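PDB 4HZI: ABC transporter ATP-binding protein from Leptospira interrogans serovar Copenhageni, which probably binds and hydrolyses ATP as the ATPase subunit of an orphan ABC transporter involved in manganese utilization and tolerance. Local coordinates for residues L35-I40 and D51-E56; N69-S74 and V245-G250. One frame throughout, in Å; residues are numbered along the deposited sequence.

Interaction 1. Residues L35-I40 and D51-E56; sequences LSLEKI and DSVSFE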
ATOM      1  N   LEU A  35       3.190  28.414   2.926  1.00 24.48           N
ATOM      2  CA  LEU A  35       2.276  27.971   1.849  1.00 27.42           C
ATOM      3  C   LEU A  35       0.841  28.328   2.232  1.00 26.85           C
ATOM      4  O   LEU A  35       0.372  28.043   3.355  1.00 28.66           O
ATOM      5  CB  LEU A  35       2.378  26.482   1.641  1.00 24.34           C
ATOM      6  CG  LEU A  35       1.462  25.925   0.532  1.00 25.37           C
ATOM      7  CD1 LEU A  35       1.924  26.444  -0.819  1.00 27.49           C
ATOM      8  CD2 LEU A  35       1.384  24.422   0.518  1.00 28.24           C
ATOM      9  N   SER A  36       0.116  28.953   1.308  1.00 25.17           N
ATOM     10  CA  SER A  36      -1.281  29.220   1.573  1.00 24.90           C
ATOM     11  C   SER A  36      -2.117  28.983   0.328  1.00 28.31           C
ATOM     12  O   SER A  36      -1.720  29.384  -0.758  1.00 26.65           O
ATOM     13  CB  SER A  36      -1.539  30.608   2.088  1.00 26.69           C
ATOM     14  OG  SER A  36      -1.159  31.584   1.192  1.00 37.17           O
ATOM     15  N   LEU A  37      -3.223  28.293   0.538  1.00 26.22           N
ATOM     16  CA  LEU A  37      -4.233  28.071  -0.499  1.00 28.19           C
ATOM     17  C   LEU A  37      -5.528  28.681   0.021  1.00 29.82           C
ATOM     18  O   LEU A  37      -5.954  28.399   1.148  1.00 28.79           O
ATOM     19  CB  LEU A  37      -4.445  26.603  -0.734  1.00 24.23           C
ATOM     20  CG  LEU A  37      -3.379  25.893  -1.573  1.00 26.12           C
ATOM     21  CD1 LEU A  37      -2.049  25.757  -0.832  1.00 25.60           C
ATOM     22  CD2 LEU A  37      -3.863  24.550  -2.012  1.00 27.49           C
ATOM     23  N   GLU A  38      -6.127  29.534  -0.790  1.00 29.88           N
ATOM     24  CA  GLU A  38      -7.429  30.138  -0.458  1.00 30.56           C
ATOM     25  C   GLU A  38      -8.439  29.844  -1.592  1.00 29.35           C
ATOM     26  O   GLU A  38      -8.256  30.336  -2.705  1.00 31.32           O
ATOM     27  CB  GLU A  38      -7.252  31.642  -0.330  1.00 36.91           C
ATOM     28  CG  GLU A  38      -6.310  32.025   0.798  1.00 51.37           C
ATOM     29  CD  GLU A  38      -6.206  33.529   1.000  1.00 61.79           C
ATOM     30  OE1 GLU A  38      -5.843  34.253   0.046  1.00 73.29           O
ATOM     31  OE2 GLU A  38      -6.475  33.979   2.124  1.00 65.54           O
ATOM     32  N   LYS A  39      -9.406  28.990  -1.275  1.00 32.45           N
ATOM     33  CA  LYS A  39     -10.500  28.594  -2.138  1.00 30.60           C
ATOM     34  C   LYS A  39     -10.008  28.078  -3.473  1.00 31.22           C
ATOM     35  O   LYS A  39     -10.538  28.443  -4.530  1.00 32.39           O
ATOM     36  CB  LYS A  39     -11.439  29.778  -2.371  1.00 35.63           C
ATOM     37  CG  LYS A  39     -12.097  30.290  -1.106  1.00 45.10           C
ATOM     38  CD  LYS A  39     -13.018  31.460  -1.451  1.00 52.13           C
ATOM     39  CE  LYS A  39     -13.313  32.315  -0.231  1.00 58.38           C
ATOM     40  NZ  LYS A  39     -13.958  31.535   0.870  1.00 62.62           N
ATOM     41  N   ILE A  40      -8.977  27.250  -3.432  1.00 28.15           N
ATOM     42  CA  ILE A  40      -8.419  26.648  -4.655  1.00 26.97           C
ATOM     43  C   ILE A  40      -9.362  25.621  -5.246  1.00 27.59           C
ATOM     44  O   ILE A  40      -9.747  24.604  -4.639  1.00 24.95           O
ATOM     45  CB  ILE A  40      -6.983  26.075  -4.433  1.00 25.41           C
ATOM     46  CG1 ILE A  40      -5.985  27.214  -4.308  1.00 26.34           C
ATOM     47  CG2 ILE A  40      -6.576  25.118  -5.562  1.00 28.64           C
ATOM     48  CD1 ILE A  40      -5.587  27.944  -5.596  1.00 29.54           C
ATOM     49  N   ASP A  51     -12.385  21.315  -4.975  1.00 27.03           N
ATOM     50  CA  ASP A  51     -13.416  22.317  -4.716  1.00 27.62           C
ATOM     51  C   ASP A  51     -13.166  23.212  -3.510  1.00 26.20           C
ATOM     52  O   ASP A  51     -13.370  22.766  -2.376  1.00 29.08           O
ATOM     53  CB  ASP A  51     -14.693  21.560  -4.526  1.00 30.92           C
ATOM     54  CG  ASP A  51     -15.922  22.462  -4.421  1.00 39.55           C
ATOM     55  OD1 ASP A  51     -15.821  23.690  -4.427  1.00 41.57           O
ATOM     56  OD2 ASP A  51     -16.995  21.878  -4.323  1.00 49.46           O
ATOM     57  N   SER A  52     -12.716  24.428  -3.795  1.00 27.05           N
ATOM     58  CA  SER A  52     -12.526  25.513  -2.820  1.00 33.30           C
ATOM     59  C   SER A  52     -11.616  25.077  -1.649  1.00 31.23           C
ATOM     60  O   SER A  52     -11.948  25.215  -0.455  1.00 31.41           O
ATOM     61  CB  SER A  52     -13.908  26.011  -2.321  1.00 33.74           C
ATOM     62  OG  SER A  52     -13.752  27.208  -1.593  1.00 42.66           O
ATOM     63  N   VAL A  53     -10.456  24.548  -2.014  1.00 28.92           N
ATOM     64  CA  VAL A  53      -9.505  23.988  -1.032  1.00 26.40           C
ATOM     65  C   VAL A  53      -8.774  25.134  -0.340  1.00 23.80           C
ATOM     66  O   VAL A  53      -8.193  26.008  -0.960  1.00 25.36           O
ATOM     67  CB  VAL A  53      -8.514  23.026  -1.742  1.00 25.86           C
ATOM     68  CG1 VAL A  53      -7.362  22.605  -0.809  1.00 26.04           C
ATOM     69  CG2 VAL A  53      -9.235  21.793  -2.174  1.00 23.99           C
ATOM     70  N   SER A  54      -8.857  25.133   0.997  1.00 27.32           N
ATOM     71  CA  SER A  54      -8.213  26.153   1.786  1.00 25.91           C
ATOM     72  C   SER A  54      -7.437  25.520   2.956  1.00 24.54           C
ATOM     73  O   SER A  54      -7.962  24.694   3.715  1.00 26.74           O
ATOM     74  CB  SER A  54      -9.281  27.113   2.334  1.00 32.75           C
ATOM     75  OG  SER A  54      -9.843  27.890   1.283  1.00 31.89           O
ATOM     76  N   PHE A  55      -6.179  25.904   3.066  1.00 24.49           N
ATOM     77  CA  PHE A  55      -5.369  25.576   4.213  1.00 23.78           C
ATOM     78  C   PHE A  55      -4.080  26.381   4.176  1.00 28.60           C
ATOM     79  O   PHE A  55      -3.792  27.095   3.217  1.00 27.18           O
ATOM     80  CB  PHE A  55      -5.114  24.069   4.352  1.00 23.16           C
ATOM     81  CG  PHE A  55      -4.243  23.452   3.288  1.00 26.55           C
ATOM     82  CD1 PHE A  55      -2.836  23.343   3.435  1.00 25.28           C
ATOM     83  CD2 PHE A  55      -4.846  22.885   2.166  1.00 24.91           C
ATOM     84  CE1 PHE A  55      -2.075  22.708   2.457  1.00 28.35           C
ATOM     85  CE2 PHE A  55      -4.070  22.248   1.187  1.00 28.70           C
ATOM     86  CZ  PHE A  55      -2.700  22.153   1.341  1.00 25.76           C
ATOM     87  N   GLU A  56      -3.270  26.282   5.220  1.00 27.56           N
ATOM     88  CA  GLU A  56      -1.985  26.976   5.156  1.00 25.51           C
ATOM     89  C   GLU A  56      -0.945  26.275   6.020  1.00 23.95           C
ATOM     90  O   GLU A  56      -1.321  25.539   6.917  1.00 22.20           O
ATOM     91  CB  GLU A  56      -2.114  28.442   5.525  1.00 35.06           C
ATOM     92  CG  GLU A  56      -2.395  28.770   6.958  1.00 41.43           C
ATOM     93  CD  GLU A  56      -1.422  29.827   7.519  1.00 66.92           C
ATOM     94  OE1 GLU A  56      -0.681  30.528   6.752  1.00 66.26           O
ATOM     95  OE2 GLU A  56      -1.391  29.953   8.764  1.00 65.88           O
TER
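The Phe-55 ring carries Leu-37 over one face, with CD1 4.2 Å above the ring plane and displaced toward the rim. The other methyl, Leu-37 CD2, meets the ring obliquely, 3.9 Å from Phe-55 CE2, and Leu-35 CD2 approaches Phe-55 CE1 from a similarly slanting direction at 4.3 Å. The ring sits under these leucines because CG of Phe-55 lies between its own backbone N and carbonyl carbon (chi1 68°). Leu-37 and Val-53 run side by side on the same face, which continues to Ile-40.

Beneath the side chains the strands pair antiparallel. Leu-37 N donates an almost straight bond to Phe-55 O, 3.0 Å long with 177° at the hydrogen, and Leu-37 O accepts the amide of Phe-55 in return. Beyond this pair the register slips by one residue in a G1 beta bulge, Lys-39 and Ile-40 both facing Val-53. Lys-39 N, at positive phi, donates to Ser-54 OG (2.8 Å), so a side-chain hydroxyl takes up the displaced N-H. Ile-40 and Val-53 bond in both directions, Val-53 N reaching Ile-40 O at 2.7 Å, and Ser-52 and Val-53 share Ile-40 in a second G1 bulge.

On the opposite face Glu-56 forms a salt bridge with Lys-58. Strand 90-93 pairs along the other edge of 36-42, while Leu-76 and Leu-79 of helix 73-80 and Val-252 and Phe-255 of strand 251-255 pack against the apolar face.

Interaction 2. Residues N69-S74 and V245-G250; sequences NGAGKS and VLLKEG. With SO4 (sulfate ion), chain C.
Ala-71 and Leu-247 form the close-fitting part of this contact. Ala-71 CB presses on the backbone of strand 243-248, 3.4 Å from Leu-247 O, while Leu-247 CD2 lies 3.4 Å from Ala-71 O. Leu-247 carries this methyl in beside the first turn of the helix, its CG swung to the far side from the backbone N (chi1 -159°), and there it also touches Lys-73 CG, the two side chains passing alongside in opposing senses. Ala-71 O is gripped by Gly-250 N at 2.8 Å, the hydrogen bond that joins the two segments directly; its donor is tilted 32° from the carbonyl plane.

The solvent side is much looser. Glu-249 is exposed, and its OE1 comes no closer than 4.5 Å to Gly-70 O.

Away from the strand, residues 69-74 wrap a sulfate, probably from the crystallisation liquor. The amides of Gly-70, Gly-72, Lys-73 and Ser-74 all donate to it, and Lys-73 NZ reaches sulfate O2 at 2.8 Å because its chain folds back at chi3 and chi4. Gly-72 is the N-cap of the helix, whose amino end would add to the favourable field for an anion. This fits a Walker A P-loop, with sulfate probably occupying a nucleotide phosphate position.

Asp-205 of the second subunit accepts a hydrogen bond from Asn-69 N. The loop joins strand 62-67 to helix 73-80, and strand 243-248 runs parallel beside 62-67, with 251-255 antiparallel along its other edge.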
ATOM      1  N   ASN A  69      -8.669   7.181  -1.050  1.00 32.32           N
ATOM      2  CA  ASN A  69      -8.216   7.097  -2.458  1.00 35.48           C
ATOM      3  C   ASN A  69      -9.294   7.691  -3.349  1.00 26.03           C
ATOM      4  O   ASN A  69     -10.492   7.722  -3.033  1.00 27.50           O
ATOM      5  CB  ASN A  69      -7.778   5.723  -2.945  1.00 44.95           C
ATOM      6  CG  ASN A  69      -6.471   5.272  -2.317  1.00 46.89           C
ATOM      7  OD1 ASN A  69      -5.422   6.027  -2.215  1.00 29.24           O
ATOM      8  ND2 ASN A  69      -6.522   4.036  -1.849  1.00 46.39           N
ATOM      9  N   GLY A  70      -8.797   8.393  -4.338  1.00 29.36           N
ATOM     10  CA  GLY A  70      -9.622   9.180  -5.248  1.00 27.21           C
ATOM     11  C   GLY A  70     -10.042  10.538  -4.734  1.00 29.82           C
ATOM     12  O   GLY A  70     -10.805  11.235  -5.416  1.00 28.50           O
ATOM     13  N   ALA A  71      -9.502  11.006  -3.598  1.00 23.31           N
ATOM     14  CA  ALA A  71      -9.929  12.280  -3.031  1.00 21.84           C
ATOM     15  C   ALA A  71      -9.381  13.493  -3.738  1.00 22.00           C
ATOM     16  O   ALA A  71      -9.808  14.595  -3.466  1.00 24.87           O
ATOM     17  CB  ALA A  71      -9.551  12.373  -1.516  1.00 21.58           C
ATOM     18  N   GLY A  72      -8.393  13.313  -4.622  1.00 24.67           N
ATOM     19  CA  GLY A  72      -7.751  14.416  -5.258  1.00 24.16           C
ATOM     20  C   GLY A  72      -6.371  14.769  -4.768  1.00 21.82           C
ATOM     21  O   GLY A  72      -5.871  15.848  -5.078  1.00 23.92           O
ATOM     22  N   LYS A  73      -5.782  13.915  -3.924  1.00 24.54           N
ATOM     23  CA  LYS A  73      -4.504  14.232  -3.346  1.00 25.32           C
ATOM     24  C   LYS A  73      -3.399  14.456  -4.421  1.00 23.85           C
ATOM     25  O   LYS A  73      -2.627  15.420  -4.311  1.00 25.04           O
ATOM     26  CB  LYS A  73      -4.073  13.108  -2.410  1.00 26.01           C
ATOM     27  CG  LYS A  73      -4.998  13.047  -1.187  1.00 27.68           C
ATOM     28  CD  LYS A  73      -4.474  12.119  -0.121  1.00 27.94           C
ATOM     29  CE  LYS A  73      -4.091  10.802  -0.672  1.00 29.86           C
ATOM     30  NZ  LYS A  73      -5.237  10.038  -1.204  1.00 29.63           N
ATOM     31  N   SER A  74      -3.349  13.568  -5.394  1.00 26.49           N
ATOM     32  CA  SER A  74      -2.295  13.681  -6.428  1.00 28.51           C
ATOM     33  C   SER A  74      -2.488  14.942  -7.240  1.00 25.20           C
ATOM     34  O   SER A  74      -1.511  15.616  -7.518  1.00 26.31           O
ATOM     35  CB  SER A  74      -2.242  12.471  -7.321  1.00 35.69           C
ATOM     36  OG  SER A  74      -1.672  11.383  -6.591  1.00 46.50           O
ATOM     37  N   VAL A 245      -4.885  18.281   7.179  1.00 23.75           N
ATOM     38  CA  VAL A 245      -5.965  18.620   6.290  1.00 23.35           C
ATOM     39  C   VAL A 245      -6.601  17.284   5.900  1.00 24.42           C
ATOM     40  O   VAL A 245      -5.888  16.370   5.437  1.00 22.85           O
ATOM     41  CB  VAL A 245      -5.399  19.276   5.002  1.00 25.23           C
ATOM     42  CG1 VAL A 245      -6.504  19.553   3.973  1.00 25.88           C
ATOM     43  CG2 VAL A 245      -4.664  20.554   5.297  1.00 28.72           C
ATOM     44  N   LEU A 246      -7.919  17.154   6.039  1.00 23.60           N
ATOM     45  CA  LEU A 246      -8.633  15.929   5.714  1.00 21.20           C
ATOM     46  C   LEU A 246      -9.368  16.222   4.385  1.00 21.52           C
ATOM     47  O   LEU A 246     -10.035  17.256   4.275  1.00 22.06           O
ATOM     48  CB  LEU A 246      -9.676  15.580   6.772  1.00 25.62           C
ATOM     49  CG  LEU A 246      -9.208  15.415   8.210  1.00 27.23           C
ATOM     50  CD1 LEU A 246     -10.392  15.016   9.081  1.00 28.33           C
ATOM     51  CD2 LEU A 246      -8.083  14.389   8.383  1.00 26.06           C
ATOM     52  N   LEU A 247      -9.108  15.382   3.382  1.00 27.26           N
ATOM     53  CA  LEU A 247      -9.572  15.604   2.027  1.00 22.22           C
ATOM     54  C   LEU A 247     -10.448  14.447   1.577  1.00 20.52           C
ATOM     55  O   LEU A 247     -10.085  13.293   1.707  1.00 24.82           O
ATOM     56  CB  LEU A 247      -8.382  15.706   1.055  1.00 26.53           C
ATOM     57  CG  LEU A 247      -8.677  16.408  -0.270  1.00 23.05           C
ATOM     58  CD1 LEU A 247      -8.820  17.917  -0.233  1.00 25.08           C
ATOM     59  CD2 LEU A 247      -7.638  16.008  -1.326  1.00 25.58           C
ATOM     60  N   LYS A 248     -11.614  14.789   1.021  1.00 24.41           N
ATOM     61  CA  LYS A 248     -12.606  13.820   0.604  1.00 24.95           C
ATOM     62  C   LYS A 248     -13.354  14.389  -0.611  1.00 21.39           C
ATOM     63  O   LYS A 248     -13.925  15.470  -0.543  1.00 23.90           O
ATOM     64  CB  LYS A 248     -13.591  13.613   1.738  1.00 30.22           C
ATOM     65  CG  LYS A 248     -14.617  12.529   1.513  1.00 32.20           C
ATOM     66  CD  LYS A 248     -15.691  12.697   2.606  1.00 35.19           C
ATOM     67  CE  LYS A 248     -16.631  11.518   2.654  1.00 40.32           C
ATOM     68  NZ  LYS A 248     -17.656  11.769   3.703  1.00 38.96           N
ATOM     69  N   GLU A 249     -13.213  13.692  -1.728  1.00 27.42           N
ATOM     70  CA  GLU A 249     -13.905  14.127  -2.995  1.00 27.97           C
ATOM     71  C   GLU A 249     -13.572  15.564  -3.377  1.00 27.20           C
ATOM     72  O   GLU A 249     -14.420  16.364  -3.724  1.00 25.72           O
ATOM     73  CB  GLU A 249     -15.397  13.882  -2.839  1.00 34.61           C
ATOM     74  CG  GLU A 249     -15.766  12.411  -2.796  1.00 42.48           C
ATOM     75  CD  GLU A 249     -16.131  11.843  -4.167  1.00 63.49           C
ATOM     76  OE1 GLU A 249     -15.229  11.668  -5.030  1.00 72.17           O
ATOM     77  OE2 GLU A 249     -17.336  11.575  -4.382  1.00 75.68           O
ATOM     78  N   GLY A 250     -12.292  15.916  -3.286  1.00 23.99           N
ATOM     79  CA  GLY A 250     -11.821  17.244  -3.561  1.00 23.13           C
ATOM     80  C   GLY A 250     -12.118  18.374  -2.613  1.00 23.73           C
ATOM     81  O   GLY A 250     -11.844  19.529  -2.925  1.00 22.80           O
TER
HETATM   82  S   SO4 C 301      -5.996  10.599  -4.913  1.00 31.84           S
HETATM   83  O1  SO4 C 301      -6.954  11.193  -5.881  1.00 27.78           O
HETATM   84  O2  SO4 C 301      -6.363  11.133  -3.579  1.00 25.44           O
HETATM   85  O3  SO4 C 301      -4.634  11.065  -5.172  1.00 30.34           O
HETATM   86  O4  SO4 C 301      -6.189   9.187  -5.012  1.00 34.50           O

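Overall arrangement
From the N terminus, the chain runs through 35-40, turns, and comes back in 51-56, so interaction 1 closes a short hairpin in the antiparallel sheet. Strand 62-67 then enters the mixed sheet and leads into 69-74. Some 170 residues, most of the helices among them, intervene before 245-250 returns to close interaction 2. The two loops follow in series, neither nesting nor crossing. Their centres are 13 Å apart and they touch: Asp-51 N probably bonds to Gly-250 O (2.8 Å), and Phe-55 packs on Val-245. The antiparallel sheet is thus tied to the mixed sheet, and helix 73-80 has a share in both contacts, its first turn in interaction 2 and its Leu-76 and Leu-79 against interaction 1.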